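Post-proline cleaving enzyme (Rickettsia typhi, PDB 4HVT) probably cleaves short peptides on the carboxyl side of proline, as a serine peptidase of the prolyl oligopeptidase family. Local coordinates at residues 361-366 with 399-404; 375-380 with 385-390; 587-592 with 692-697. All blocks are in the same frame, centred on the assembly; numbering follows the deposited sequence.

Contact 1: residues 361-366 with 399-404; sequences RVFLAT and FGMSSY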
loop_
_atom_site.group_PDB
_atom_site.type_symbol
_atom_site.label_atom_id
_atom_site.label_comp_id
_atom_site.label_asym_id
_atom_site.label_seq_id
_atom_site.Cartn_x
_atom_site.Cartn_y
_atom_site.Cartn_z
ATOM N N ARG A 361 -24.214 11.136 3.615
ATOM C CA ARG A 361 -23.683 10.484 4.809
ATOM C C ARG A 361 -22.151 10.504 4.825
ATOM O O ARG A 361 -21.510 10.412 3.770
ATOM C CB ARG A 361 -24.141 8.996 4.853
ATOM C CG ARG A 361 -25.634 8.877 5.096
ATOM C CD ARG A 361 -26.003 9.185 6.534
ATOM N NE ARG A 361 -27.391 8.906 6.820
ATOM C CZ ARG A 361 -28.388 9.777 6.604
ATOM N NH1 ARG A 361 -28.156 10.974 6.021
ATOM N NH2 ARG A 361 -29.661 9.465 6.917
ATOM N N VAL A 362 -21.602 10.524 6.031
ATOM C CA VAL A 362 -20.184 10.303 6.260
ATOM C C VAL A 362 -20.064 8.945 6.968
ATOM O O VAL A 362 -20.800 8.683 7.915
ATOM C CB VAL A 362 -19.654 11.360 7.191
ATOM C CG1 VAL A 362 -18.181 11.121 7.452
ATOM C CG2 VAL A 362 -19.962 12.758 6.600
ATOM N N PHE A 363 -19.178 8.089 6.477
ATOM C CA PHE A 363 -18.859 6.815 7.080
ATOM C C PHE A 363 -17.518 6.925 7.797
ATOM O O PHE A 363 -16.522 7.395 7.205
ATOM C CB PHE A 363 -18.671 5.757 5.971
ATOM C CG PHE A 363 -19.961 5.290 5.354
ATOM C CD1 PHE A 363 -20.765 6.126 4.570
ATOM C CD2 PHE A 363 -20.324 3.976 5.475
ATOM C CE1 PHE A 363 -21.913 5.651 3.964
ATOM C CE2 PHE A 363 -21.494 3.523 4.906
ATOM C CZ PHE A 363 -22.260 4.310 4.147
ATOM N N LEU A 364 -17.511 6.554 9.069
ATOM C CA LEU A 364 -16.347 6.564 9.882
ATOM C C LEU A 364 -16.040 5.113 10.185
ATOM O O LEU A 364 -16.761 4.459 10.934
ATOM C CB LEU A 364 -16.584 7.324 11.176
ATOM C CG LEU A 364 -15.550 7.165 12.306
ATOM C CD1 LEU A 364 -14.149 7.576 11.874
ATOM C CD2 LEU A 364 -15.991 7.764 13.591
ATOM N N ALA A 365 -14.935 4.664 9.615
ATOM C CA ALA A 365 -14.462 3.310 9.784
ATOM C C ALA A 365 -13.301 3.316 10.765
ATOM O O ALA A 365 -12.348 4.113 10.645
ATOM C CB ALA A 365 -14.077 2.708 8.457
ATOM N N THR A 366 -13.368 2.455 11.757
ATOM C CA THR A 366 -12.328 2.285 12.784
ATOM C C THR A 366 -12.019 0.800 13.006
ATOM O O THR A 366 -12.634 -0.062 12.400
ATOM C CB THR A 366 -12.751 2.893 14.145
ATOM O OG1 THR A 366 -13.942 2.238 14.688
ATOM C CG2 THR A 366 -13.072 4.391 13.994
ATOM N N PHE A 399 -13.559 -4.252 6.808
ATOM C CA PHE A 399 -14.440 -3.355 6.068
ATOM C C PHE A 399 -13.700 -2.516 5.053
ATOM O O PHE A 399 -12.638 -1.969 5.329
ATOM C CB PHE A 399 -15.161 -2.446 7.053
ATOM C CG PHE A 399 -16.140 -1.479 6.437
ATOM C CD1 PHE A 399 -17.461 -1.830 6.251
ATOM C CD2 PHE A 399 -15.741 -0.175 6.138
ATOM C CE1 PHE A 399 -18.384 -0.906 5.709
ATOM C CE2 PHE A 399 -16.634 0.750 5.639
ATOM C CZ PHE A 399 -17.960 0.389 5.403
ATOM N N GLY A 400 -14.298 -2.383 3.869
ATOM C CA GLY A 400 -13.812 -1.473 2.875
ATOM C C GLY A 400 -14.946 -0.896 2.090
ATOM O O GLY A 400 -16.092 -1.433 2.114
ATOM N N MET A 401 -14.663 0.210 1.410
ATOM C CA MET A 401 -15.720 0.787 0.565
ATOM C C MET A 401 -15.162 1.770 -0.464
ATOM O O MET A 401 -14.070 2.261 -0.300
ATOM C CB MET A 401 -16.815 1.452 1.400
ATOM C CG MET A 401 -16.413 2.770 2.071
ATOM S SD MET A 401 -17.730 3.418 3.132
ATOM C CE MET A 401 -18.886 4.104 2.063
ATOM N N SER A 402 -15.980 2.006 -1.494
ATOM C CA SER A 402 -15.720 3.061 -2.493
ATOM C C SER A 402 -16.959 3.949 -2.516
ATOM O O SER A 402 -18.082 3.461 -2.474
ATOM C CB SER A 402 -15.471 2.483 -3.884
ATOM O OG SER A 402 -16.517 1.698 -4.407
ATOM N N SER A 403 -16.748 5.266 -2.543
ATOM C CA SER A 403 -17.888 6.199 -2.566
ATOM C C SER A 403 -17.390 7.574 -2.931
ATOM O O SER A 403 -16.173 7.839 -2.872
ATOM C CB SER A 403 -18.621 6.272 -1.229
ATOM O OG SER A 403 -17.833 6.955 -0.240
ATOM N N TYR A 404 -18.347 8.400 -3.300
ATOM C CA TYR A 404 -18.101 9.837 -3.609
ATOM C C TYR A 404 -19.247 10.662 -3.089
ATOM O O TYR A 404 -20.412 10.250 -3.090
ATOM C CB TYR A 404 -18.072 10.091 -5.108
ATOM C CG TYR A 404 -17.095 9.327 -5.935
ATOM C CD1 TYR A 404 -15.823 9.765 -6.120
ATOM C CD2 TYR A 404 -17.513 8.201 -6.613
ATOM C CE1 TYR A 404 -14.931 9.081 -6.937
ATOM C CE2 TYR A 404 -16.644 7.499 -7.418
ATOM C CZ TYR A 404 -15.372 7.939 -7.582
ATOM O OH TYR A 404 -14.495 7.243 -8.393
#
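F363 and M401 meet where two blades of the N-terminal beta-propeller face one another: strand 362-366 belongs to one antiparallel sheet (a blade) and strand 399-402 to the next. The strands run nearly antiparallel, at 149°. Their axes stay 8.6 Å apart at the closest, so side chains alone bridge the gap, the packing of sheet on sheet by which a propeller is built.

The thioether supplies a Met-aromatic contact. M401 SD comes within 3.5 Å of F363 CD2, oblique to the ring. The methyl group beyond it makes the CH-pi contact, with M401 CE 3.5 Å from the centroid of the F363 ring and only 7° off the ring normal. A bend at chi3 (-77°) carries this methyl over the ring; an unbranched, pliable methionine suits such a place because its polarisable sulfur and methyl can both mould to a flat surface.

Purely apolar touches complete the interface. F399 CZ reaches F363 CD2 at 4.3 Å. Beside it the small A365 leaves room for a large ring opposite, and both phenylalanines suit a buried layer between sheets, where bulky apolar rings fill the space between the strands. W426, on the blade of M401, adds an edge-to-face ring contact to F363, while I412 packs against both F399 and M401. At the other end of the patch, A365 CB lies 4.1 Å from F399 CD2.

Contact 2: residues 375-380 with 385-390; sequences VTFTLE and TKPVVL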
loop_
_atom_site.group_PDB
_atom_site.type_symbol
_atom_site.label_atom_id
_atom_site.label_comp_id
_atom_site.label_asym_id
_atom_site.label_seq_id
_atom_site.Cartn_x
_atom_site.Cartn_y
_atom_site.Cartn_z
ATOM N N VAL A 375 -19.630 3.506 11.721
ATOM C CA VAL A 375 -20.805 4.325 11.997
ATOM C C VAL A 375 -20.972 5.311 10.835
ATOM O O VAL A 375 -20.067 5.564 10.083
ATOM C CB VAL A 375 -20.704 5.183 13.300
ATOM C CG1 VAL A 375 -20.569 4.317 14.526
ATOM C CG2 VAL A 375 -19.589 6.223 13.228
ATOM N N THR A 376 -22.216 5.766 10.682
ATOM C CA THR A 376 -22.569 6.817 9.749
ATOM C C THR A 376 -23.204 7.979 10.482
ATOM O O THR A 376 -23.863 7.827 11.494
ATOM C CB THR A 376 -23.501 6.361 8.583
ATOM O OG1 THR A 376 -24.812 6.046 9.066
ATOM C CG2 THR A 376 -22.935 5.155 7.848
ATOM N N PHE A 377 -23.018 9.186 9.908
ATOM C CA PHE A 377 -23.654 10.408 10.420
ATOM C C PHE A 377 -23.728 11.428 9.307
ATOM O O PHE A 377 -23.283 11.157 8.188
ATOM C CB PHE A 377 -22.920 11.033 11.635
ATOM C CG PHE A 377 -21.483 11.259 11.408
ATOM C CD1 PHE A 377 -20.548 10.222 11.615
ATOM C CD2 PHE A 377 -21.035 12.494 11.025
ATOM C CE1 PHE A 377 -19.200 10.447 11.408
ATOM C CE2 PHE A 377 -19.704 12.718 10.791
ATOM C CZ PHE A 377 -18.765 11.686 11.004
ATOM N N THR A 378 -24.391 12.541 9.592
ATOM C CA THR A 378 -24.516 13.622 8.671
ATOM C C THR A 378 -24.489 14.969 9.383
ATOM O O THR A 378 -24.132 15.051 10.543
ATOM C CB THR A 378 -25.747 13.400 7.775
ATOM O OG1 THR A 378 -25.753 14.357 6.705
ATOM C CG2 THR A 378 -27.042 13.502 8.579
ATOM N N LEU A 379 -24.820 16.024 8.644
ATOM C CA LEU A 379 -25.053 17.355 9.195
ATOM C C LEU A 379 -26.507 17.711 9.147
ATOM O O LEU A 379 -27.171 17.475 8.140
ATOM C CB LEU A 379 -24.341 18.421 8.374
ATOM C CG LEU A 379 -22.872 18.683 8.605
ATOM C CD1 LEU A 379 -22.358 19.626 7.493
ATOM C CD2 LEU A 379 -22.630 19.336 9.975
ATOM N N GLU A 380 -26.980 18.272 10.261
ATOM C CA GLU A 380 -28.347 18.780 10.387
ATOM C C GLU A 380 -28.215 20.110 11.073
ATOM O O GLU A 380 -27.720 20.183 12.207
ATOM C CB GLU A 380 -29.146 17.900 11.301
ATOM C CG GLU A 380 -29.917 16.792 10.646
ATOM C CD GLU A 380 -31.167 16.467 11.464
ATOM O OE1 GLU A 380 -31.045 16.053 12.636
ATOM O OE2 GLU A 380 -32.276 16.672 10.946
ATOM N N THR A 385 -24.712 15.002 13.380
ATOM C CA THR A 385 -25.785 14.190 13.995
ATOM C C THR A 385 -25.186 13.041 14.810
ATOM O O THR A 385 -23.986 12.712 14.696
ATOM C CB THR A 385 -26.720 13.605 12.940
ATOM O OG1 THR A 385 -25.979 12.753 12.053
ATOM C CG2 THR A 385 -27.399 14.672 12.175
ATOM N N LYS A 386 -26.014 12.460 15.686
ATOM C CA LYS A 386 -25.584 11.326 16.482
ATOM C C LYS A 386 -25.342 10.170 15.524
ATOM O O LYS A 386 -26.233 9.841 14.745
ATOM C CB LYS A 386 -26.702 10.899 17.471
ATOM C CG LYS A 386 -26.218 9.761 18.342
ATOM C CD LYS A 386 -27.208 9.431 19.457
ATOM C CE LYS A 386 -28.527 8.951 18.886
ATOM N NZ LYS A 386 -28.935 7.681 19.612
ATOM N N PRO A 387 -24.171 9.559 15.572
ATOM C CA PRO A 387 -23.873 8.455 14.643
ATOM C C PRO A 387 -24.771 7.221 14.825
ATOM O O PRO A 387 -25.329 7.021 15.906
ATOM C CB PRO A 387 -22.441 8.127 14.934
ATOM C CG PRO A 387 -21.880 9.394 15.517
ATOM C CD PRO A 387 -22.970 9.986 16.317
ATOM N N VAL A 388 -24.992 6.525 13.725
ATOM C CA VAL A 388 -25.777 5.267 13.704
ATOM C C VAL A 388 -24.768 4.133 13.429
ATOM O O VAL A 388 -23.994 4.198 12.457
ATOM C CB VAL A 388 -26.854 5.298 12.599
ATOM C CG1 VAL A 388 -27.638 3.958 12.560
ATOM C CG2 VAL A 388 -27.829 6.425 12.812
ATOM N N VAL A 389 -24.773 3.105 14.276
ATOM C CA VAL A 389 -23.899 1.966 14.064
ATOM C C VAL A 389 -24.301 1.211 12.790
ATOM O O VAL A 389 -25.489 0.874 12.607
ATOM C CB VAL A 389 -23.928 0.988 15.283
ATOM C CG1 VAL A 389 -23.253 -0.293 14.935
ATOM C CG2 VAL A 389 -23.269 1.637 16.488
ATOM N N LEU A 390 -23.316 0.872 11.955
ATOM C CA LEU A 390 -23.559 -0.016 10.824
ATOM C C LEU A 390 -23.056 -1.412 11.203
ATOM O O LEU A 390 -21.835 -1.629 11.277
ATOM C CB LEU A 390 -22.862 0.504 9.587
ATOM C CG LEU A 390 -23.087 -0.269 8.285
ATOM C CD1 LEU A 390 -24.557 -0.273 7.892
ATOM C CD2 LEU A 390 -22.236 0.307 7.188
HETATM O O HOH W 1 -25.003 3.290 9.840
#
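The F377 ring is approached obliquely by P387 CG, which lies 4.2 Å from F377 CD1, and T385 O also stands oblique to it. A chi1 of 52° sets CG of F377 between the backbone N and the carbonyl carbon and swings the ring over to V362 of strand 362-368. P387 also lies side by side with V375, their CB atoms 3.8 Å apart, and its compact apolar ring suits an exposed place at the sheet's edge.

The backbones form an antiparallel ladder. T376 and V388 are a hydrogen-bonded pair, joined by T376 N to V388 O and by V388 N to T376 O (2.8 Å). V375 and V389 follow as a non-hydrogen-bonded pair, beta-branched residues well fitted to extended chain. A water bound to T376 OG1 donates to V388 O, giving that carbonyl a second partner.

Nearer the turn, a side chain takes over part of the pairing. T385 OG1, placed between its own N and carbonyl carbon (chi1 61°), accepts from T378 N at 2.9 Å with an N-H...O angle of 169°, while T385 N donates to T378 O. Threonine serves both needs here, since its methyl CG2 packs 3.6 Å from E380 CG. The hydroxyl of T378 is bonded instead to D360 O.

Within the propeller blade, strand 371-380 is flanked by 388-390 and, through the backbone bonds of V375 and F377, by 362-368; from the neighbouring sheet, F298 of strand 293-298 touches T378 and L379.

Contact 3: residues 587-592 with 692-697; sequences ACEVPI and ANYFIN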
loop_
_atom_site.group_PDB
_atom_site.type_symbol
_atom_site.label_atom_id
_atom_site.label_comp_id
_atom_site.label_asym_id
_atom_site.label_seq_id
_atom_site.Cartn_x
_atom_site.Cartn_y
_atom_site.Cartn_z
ATOM N N ALA A 587 11.401 -15.620 3.343
ATOM C CA ALA A 587 11.272 -14.866 2.086
ATOM C C ALA A 587 11.403 -13.369 2.397
ATOM O O ALA A 587 10.654 -12.827 3.179
ATOM C CB ALA A 587 9.978 -15.205 1.376
ATOM N N CYS A 588 12.474 -12.780 1.862
ATOM C CA CYS A 588 12.870 -11.405 2.031
ATOM C C CYS A 588 12.575 -10.709 0.710
ATOM O O CYS A 588 13.345 -10.811 -0.263
ATOM C CB CYS A 588 14.334 -11.416 2.345
ATOM S SG CYS A 588 15.010 -9.795 2.724
ATOM N N GLU A 589 11.439 -10.029 0.656
ATOM C CA GLU A 589 10.915 -9.570 -0.617
ATOM C C GLU A 589 11.118 -8.065 -0.781
ATOM O O GLU A 589 10.809 -7.309 0.156
ATOM C CB GLU A 589 9.427 -9.861 -0.694
ATOM C CG GLU A 589 9.077 -11.291 -0.402
ATOM C CD GLU A 589 7.597 -11.533 -0.496
ATOM O OE1 GLU A 589 7.040 -11.504 -1.628
ATOM O OE2 GLU A 589 6.986 -11.751 0.590
ATOM N N VAL A 590 11.611 -7.647 -1.960
ATOM C CA VAL A 590 11.879 -6.238 -2.335
ATOM C C VAL A 590 12.302 -5.430 -1.118
ATOM O O VAL A 590 11.665 -4.460 -0.762
ATOM C CB VAL A 590 10.762 -5.586 -3.136
ATOM C CG1 VAL A 590 10.624 -6.258 -4.492
ATOM C CG2 VAL A 590 9.443 -5.656 -2.397
ATOM N N PRO A 591 13.404 -5.862 -0.467
ATOM C CA PRO A 591 13.668 -5.364 0.859
ATOM C C PRO A 591 14.367 -4.024 0.871
ATOM O O PRO A 591 14.993 -3.639 -0.100
ATOM C CB PRO A 591 14.670 -6.366 1.439
ATOM C CG PRO A 591 15.393 -6.901 0.242
ATOM C CD PRO A 591 14.349 -6.939 -0.839
ATOM N N ILE A 592 14.202 -3.324 1.987
ATOM C CA ILE A 592 15.203 -2.344 2.451
ATOM C C ILE A 592 15.989 -3.151 3.490
ATOM O O ILE A 592 15.397 -3.857 4.320
ATOM C CB ILE A 592 14.585 -1.030 3.010
ATOM C CG1 ILE A 592 15.699 -0.036 3.270
ATOM C CG2 ILE A 592 13.694 -1.239 4.227
ATOM C CD1 ILE A 592 15.164 1.334 3.715
ATOM N N ALA A 692 1.840 -13.894 -11.161
ATOM C CA ALA A 692 1.553 -15.316 -11.064
ATOM C C ALA A 692 2.853 -16.134 -10.945
ATOM O O ALA A 692 2.978 -16.988 -10.051
ATOM C CB ALA A 692 0.726 -15.766 -12.251
ATOM N N ASN A 693 3.816 -15.836 -11.806
ATOM C CA ASN A 693 5.095 -16.550 -11.764
ATOM C C ASN A 693 5.847 -16.309 -10.450
ATOM O O ASN A 693 6.452 -17.219 -9.898
ATOM C CB ASN A 693 5.900 -16.179 -12.994
ATOM C CG ASN A 693 7.187 -16.983 -13.109
ATOM O OD1 ASN A 693 7.183 -18.162 -13.419
ATOM N ND2 ASN A 693 8.281 -16.338 -12.823
ATOM N N TYR A 694 5.823 -15.060 -9.957
ATOM C CA TYR A 694 6.422 -14.717 -8.675
ATOM C C TYR A 694 5.853 -15.566 -7.519
ATOM O O TYR A 694 6.598 -16.167 -6.735
ATOM C CB TYR A 694 6.174 -13.230 -8.429
ATOM C CG TYR A 694 6.767 -12.696 -7.183
ATOM C CD1 TYR A 694 6.110 -12.783 -5.975
ATOM C CD2 TYR A 694 8.045 -12.102 -7.202
ATOM C CE1 TYR A 694 6.675 -12.287 -4.819
ATOM C CE2 TYR A 694 8.581 -11.539 -6.065
ATOM C CZ TYR A 694 7.948 -11.675 -4.878
ATOM O OH TYR A 694 8.446 -11.159 -3.745
ATOM N N PHE A 695 4.532 -15.668 -7.447
ATOM C CA PHE A 695 3.903 -16.458 -6.386
ATOM C C PHE A 695 4.035 -17.979 -6.529
ATOM O O PHE A 695 4.098 -18.684 -5.541
ATOM C CB PHE A 695 2.459 -16.035 -6.169
ATOM C CG PHE A 695 2.372 -14.711 -5.476
ATOM C CD1 PHE A 695 2.908 -14.569 -4.178
ATOM C CD2 PHE A 695 1.961 -13.601 -6.155
ATOM C CE1 PHE A 695 2.883 -13.363 -3.517
ATOM C CE2 PHE A 695 1.900 -12.383 -5.497
ATOM C CZ PHE A 695 2.388 -12.258 -4.192
ATOM N N ILE A 696 4.140 -18.459 -7.747
ATOM C CA ILE A 696 4.502 -19.862 -7.951
ATOM C C ILE A 696 5.898 -20.146 -7.402
ATOM O O ILE A 696 6.131 -21.176 -6.766
ATOM C CB ILE A 696 4.426 -20.264 -9.449
ATOM C CG1 ILE A 696 2.981 -20.226 -9.969
ATOM C CG2 ILE A 696 5.054 -21.620 -9.697
ATOM C CD1 ILE A 696 2.957 -19.988 -11.472
ATOM N N ASN A 697 6.838 -19.257 -7.694
ATOM C CA ASN A 697 8.206 -19.417 -7.193
ATOM C C ASN A 697 8.248 -19.348 -5.673
ATOM O O ASN A 697 8.856 -20.229 -5.005
ATOM C CB ASN A 697 9.085 -18.374 -7.794
ATOM C CG ASN A 697 9.430 -18.665 -9.241
ATOM O OD1 ASN A 697 9.439 -19.836 -9.668
ATOM N ND2 ASN A 697 9.760 -17.599 -10.011
#
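E589 and Y694 reach obliquely across to each other, one from the end of strand 585-589 in the central sheet of the alpha/beta-hydrolase domain, the other from helix 688-706 packed against it. The carboxylate and phenol planes are tilted 23° to each other, so the acid approaches almost in line with the ring plane, E589 OE1 sitting at the ring edge. CG of Y694 stands anti to the backbone N (chi1 -178°), sending the ring off the helix toward the strand. Extended beyond CG, the glutamate chain brings OE1 to meet it.

Y694 OH donates over 2.6 Å to E589 OE1, which accepts on its anti lone pair, away from the other carboxylate oxygen. Tyrosine suits this place because its long, rigid ring carries a polar tip across a gap in which the nearest CA atoms, those of E589 and Y694, remain 10.6 Å apart. E589 lies near, without touching, the probable Ser-His-Asp triad (S566, H682, D649); V590 touches D649.

T644 OG1 is hydrogen-bonded to both Y694 OH and V590 N, so the phenol has two partners. With K563 making only a weak, long ion pair to OE2, the accepting carboxylate would probably be anionic.

Contacts 1 and 2 both draw on one propeller sheet, their strands 362-368 and 371-380 being neighbours joined by probable backbone bonds from V362 N to F377 O and from L364 N to V375 O. Contact 1 looks inward, between blades, and is buried and held by rings, sulfur and methyl groups. Contact 2, its centre 12 Å away, lies at the outer edge of that blade, where backbone pairing, a threonine hydroxyl and a water do the work. Contact 3 stands apart in the hydrolase domain, its centre 32 Å from that of contact 1 and 43 Å from that of contact 2; partly buried, it joins strand to helix through a single polar side-chain bond.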